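Local structure of leucine-rich repeat protein (Bacteroides thetaiotaomicron, 4ECN) at residues K824-L832 / E852-Y860. The protein is of unknown function but, as an extracellular leucine-rich repeat protein, probably binds other proteins. Residues are numbered along the deposited sequence; the frame is centred on the assembly and turned at random.
Sequences KLTPQLYIL and EAGMYVLLY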
loop_
_atom_site.group_PDB
_atom_site.type_symbol
_atom_site.label_atom_id
_atom_site.label_comp_id
_atom_site.label_asym_id
_atom_site.label_seq_id
_atom_site.Cartn_x
_atom_site.Cartn_y
_atom_site.Cartn_z
ATOM N N LYS A 824 -18.902 -2.534 55.015
ATOM C CA LYS A 824 -18.102 -1.316 54.990
ATOM C C LYS A 824 -17.168 -1.465 53.783
ATOM O O LYS A 824 -16.425 -2.451 53.696
ATOM C CB LYS A 824 -17.368 -1.136 56.342
ATOM C CG LYS A 824 -16.533 0.133 56.492
ATOM C CD LYS A 824 -15.687 0.130 57.786
ATOM C CE LYS A 824 -14.889 1.412 57.956
ATOM N NZ LYS A 824 -13.937 1.363 59.098
ATOM N N LEU A 825 -17.296 -0.562 52.800
ATOM C CA LEU A 825 -16.482 -0.645 51.586
ATOM C C LEU A 825 -15.032 -0.423 51.901
ATOM O O LEU A 825 -14.694 0.376 52.779
ATOM C CB LEU A 825 -16.916 0.339 50.491
ATOM C CG LEU A 825 -18.294 0.156 49.887
ATOM C CD1 LEU A 825 -18.584 1.262 48.900
ATOM C CD2 LEU A 825 -18.447 -1.211 49.221
ATOM N N THR A 826 -14.175 -1.154 51.193
ATOM C CA THR A 826 -12.744 -1.055 51.396
ATOM C C THR A 826 -12.170 -0.111 50.346
ATOM O O THR A 826 -12.727 -0.020 49.243
ATOM C CB THR A 826 -12.076 -2.447 51.369
ATOM O OG1 THR A 826 -12.285 -3.097 50.104
ATOM C CG2 THR A 826 -12.517 -3.325 52.534
ATOM N N PRO A 827 -11.066 0.613 50.668
ATOM C CA PRO A 827 -10.459 1.493 49.655
ATOM C C PRO A 827 -9.698 0.693 48.608
ATOM O O PRO A 827 -9.305 1.246 47.576
ATOM C CB PRO A 827 -9.513 2.379 50.475
ATOM C CG PRO A 827 -9.183 1.596 51.680
ATOM C CD PRO A 827 -10.302 0.636 51.941
ATOM N N GLN A 828 -9.473 -0.605 48.895
ATOM C CA GLN A 828 -8.741 -1.545 48.053
ATOM C C GLN A 828 -9.562 -1.888 46.790
ATOM O O GLN A 828 -9.011 -1.873 45.691
ATOM C CB GLN A 828 -8.385 -2.810 48.849
ATOM C CG GLN A 828 -7.303 -2.606 49.920
ATOM C CD GLN A 828 -7.774 -1.992 51.219
ATOM O OE1 GLN A 828 -8.766 -2.419 51.825
ATOM N NE2 GLN A 828 -6.994 -1.047 51.735
ATOM N N LEU A 829 -10.873 -2.180 46.953
ATOM C CA LEU A 829 -11.818 -2.424 45.854
ATOM C C LEU A 829 -12.273 -1.040 45.403
ATOM O O LEU A 829 -13.343 -0.571 45.815
ATOM C CB LEU A 829 -12.979 -3.342 46.344
ATOM C CG LEU A 829 -13.768 -4.183 45.308
ATOM C CD1 LEU A 829 -14.810 -5.039 46.003
ATOM C CD2 LEU A 829 -14.450 -3.325 44.237
ATOM N N TYR A 830 -11.405 -0.349 44.628
ATOM C CA TYR A 830 -11.591 1.056 44.303
ATOM C C TYR A 830 -12.312 1.330 42.956
ATOM O O TYR A 830 -12.417 2.506 42.595
ATOM C CB TYR A 830 -10.232 1.777 44.308
ATOM C CG TYR A 830 -9.248 1.348 43.246
ATOM C CD1 TYR A 830 -9.213 1.982 42.007
ATOM C CD2 TYR A 830 -8.268 0.400 43.518
ATOM C CE1 TYR A 830 -8.271 1.632 41.037
ATOM C CE2 TYR A 830 -7.305 0.057 42.566
ATOM C CZ TYR A 830 -7.313 0.673 41.323
ATOM O OH TYR A 830 -6.387 0.344 40.357
ATOM N N ILE A 831 -12.842 0.298 42.244
ATOM C CA ILE A 831 -13.646 0.497 41.014
ATOM C C ILE A 831 -14.972 -0.219 41.219
ATOM O O ILE A 831 -15.030 -1.429 41.019
ATOM C CB ILE A 831 -12.973 0.071 39.692
ATOM C CG1 ILE A 831 -11.513 0.529 39.600
ATOM C CG2 ILE A 831 -13.799 0.586 38.510
ATOM C CD1 ILE A 831 -10.748 -0.073 38.507
ATOM N N LEU A 832 -16.033 0.507 41.641
ATOM C CA LEU A 832 -17.311 -0.135 41.950
ATOM C C LEU A 832 -18.460 0.440 41.138
ATOM O O LEU A 832 -18.705 1.642 41.206
ATOM C CB LEU A 832 -17.618 0.024 43.453
ATOM C CG LEU A 832 -18.837 -0.716 44.003
ATOM C CD1 LEU A 832 -18.608 -2.202 44.027
ATOM C CD2 LEU A 832 -19.145 -0.267 45.417
ATOM N N GLU A 852 -13.059 11.548 47.194
ATOM C CA GLU A 852 -12.698 12.971 47.172
ATOM C C GLU A 852 -11.277 13.176 46.652
ATOM O O GLU A 852 -11.039 14.145 45.930
ATOM C CB GLU A 852 -12.839 13.596 48.579
ATOM C CG GLU A 852 -14.289 13.706 49.032
ATOM C CD GLU A 852 -14.593 14.075 50.474
ATOM O OE1 GLU A 852 -13.648 14.295 51.269
ATOM O OE2 GLU A 852 -15.799 14.126 50.808
ATOM N N ALA A 853 -10.351 12.251 46.994
ATOM C CA ALA A 853 -8.941 12.305 46.614
ATOM C C ALA A 853 -8.674 11.702 45.206
ATOM O O ALA A 853 -7.509 11.600 44.800
ATOM C CB ALA A 853 -8.115 11.576 47.653
ATOM N N GLY A 854 -9.747 11.364 44.473
ATOM C CA GLY A 854 -9.703 10.794 43.126
ATOM C C GLY A 854 -9.003 9.455 43.071
ATOM O O GLY A 854 -8.319 9.154 42.092
HETATM N N MSE A 855 -9.160 8.651 44.135
HETATM C CA MSE A 855 -8.519 7.338 44.281
HETATM C C MSE A 855 -9.546 6.190 44.306
HETATM O O MSE A 855 -9.180 5.042 44.564
HETATM C CB MSE A 855 -7.689 7.311 45.572
HETATM C CG MSE A 855 -6.606 8.373 45.635
HETATM SE SE MSE A 855 -5.498 8.202 47.248
HETATM C CE MSE A 855 -6.750 8.633 48.700
ATOM N N TYR A 856 -10.824 6.514 44.047
ATOM C CA TYR A 856 -11.965 5.604 44.022
ATOM C C TYR A 856 -12.901 6.016 42.889
ATOM O O TYR A 856 -13.226 7.206 42.747
ATOM C CB TYR A 856 -12.685 5.627 45.380
ATOM C CG TYR A 856 -13.495 4.394 45.731
ATOM C CD1 TYR A 856 -14.807 4.246 45.289
ATOM C CD2 TYR A 856 -13.004 3.452 46.631
ATOM C CE1 TYR A 856 -15.590 3.156 45.685
ATOM C CE2 TYR A 856 -13.767 2.352 47.019
ATOM C CZ TYR A 856 -15.066 2.207 46.552
ATOM O OH TYR A 856 -15.807 1.104 46.942
ATOM N N VAL A 857 -13.305 5.036 42.058
ATOM C CA VAL A 857 -14.203 5.248 40.932
ATOM C C VAL A 857 -15.532 4.624 41.262
ATOM O O VAL A 857 -15.635 3.394 41.314
ATOM C CB VAL A 857 -13.616 4.678 39.636
ATOM C CG1 VAL A 857 -14.450 5.106 38.434
ATOM C CG2 VAL A 857 -12.163 5.104 39.464
ATOM N N LEU A 858 -16.541 5.452 41.534
ATOM C CA LEU A 858 -17.846 4.906 41.853
ATOM C C LEU A 858 -18.821 5.269 40.767
ATOM O O LEU A 858 -18.967 6.449 40.439
ATOM C CB LEU A 858 -18.370 5.351 43.227
ATOM C CG LEU A 858 -19.691 4.697 43.644
ATOM C CD1 LEU A 858 -19.486 3.256 44.092
ATOM C CD2 LEU A 858 -20.366 5.472 44.746
ATOM N N LEU A 859 -19.444 4.231 40.175
ATOM C CA LEU A 859 -20.492 4.333 39.167
ATOM C C LEU A 859 -21.802 4.179 39.885
ATOM O O LEU A 859 -22.048 3.173 40.562
ATOM C CB LEU A 859 -20.342 3.338 38.012
ATOM C CG LEU A 859 -19.154 3.533 37.071
ATOM C CD1 LEU A 859 -19.226 2.560 35.920
ATOM C CD2 LEU A 859 -19.108 4.954 36.483
ATOM N N TYR A 860 -22.606 5.232 39.815
ATOM C CA TYR A 860 -23.847 5.365 40.545
ATOM C C TYR A 860 -24.755 6.402 39.884
ATOM O O TYR A 860 -24.340 7.099 38.943
ATOM C CB TYR A 860 -23.498 5.791 41.986
ATOM C CG TYR A 860 -23.028 7.229 42.069
ATOM C CD1 TYR A 860 -21.796 7.612 41.545
ATOM C CD2 TYR A 860 -23.843 8.222 42.613
ATOM C CE1 TYR A 860 -21.395 8.946 41.535
ATOM C CE2 TYR A 860 -23.447 9.559 42.616
ATOM C CZ TYR A 860 -22.216 9.913 42.088
ATOM O OH TYR A 860 -21.785 11.212 42.116
#
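Val857 N donates to Tyr830 O at 2.7 Å, an almost straight bond (177° at the hydrogen) and the first of three that pair two neighbouring parallel strands of the leucine-rich repeat solenoid. Leu832 N then reaches Val857 O at 2.9 Å, and Leu832 O accepts from Leu859 N at 2.9 Å. This adds strand 857-859 as the last strand of the C-terminal parallel sheet, strand 831-833 being paired on its other side with strand 810-812. Ile831 and Val857 share one face of the sheet; Leu832 and Leu858 share the other, lying side by side with CD2 of Leu832 3.8 Å from CD1 of Leu858. Just before the strand, Tyr856 lays its ring against residues 825-832, CG anti to the backbone N (chi1 -156°). Tyr830 CA sits over one face in a CH-pi contact, 4.0 Å from the centroid of the Tyr856 ring. Leu832 CB packs 4.3 Å from Tyr856 CE1, and Leu825 crosses the tyrosine at about a right angle, its CD1 3.4 Å from Tyr856 OH. A serine here would probably leave Tyr830 CA without the ring it packs on and open a gap beside Leu825 and Leu832. At the ring edge, in plane, Thr826 O lies 3.4 Å from Tyr856 CE2.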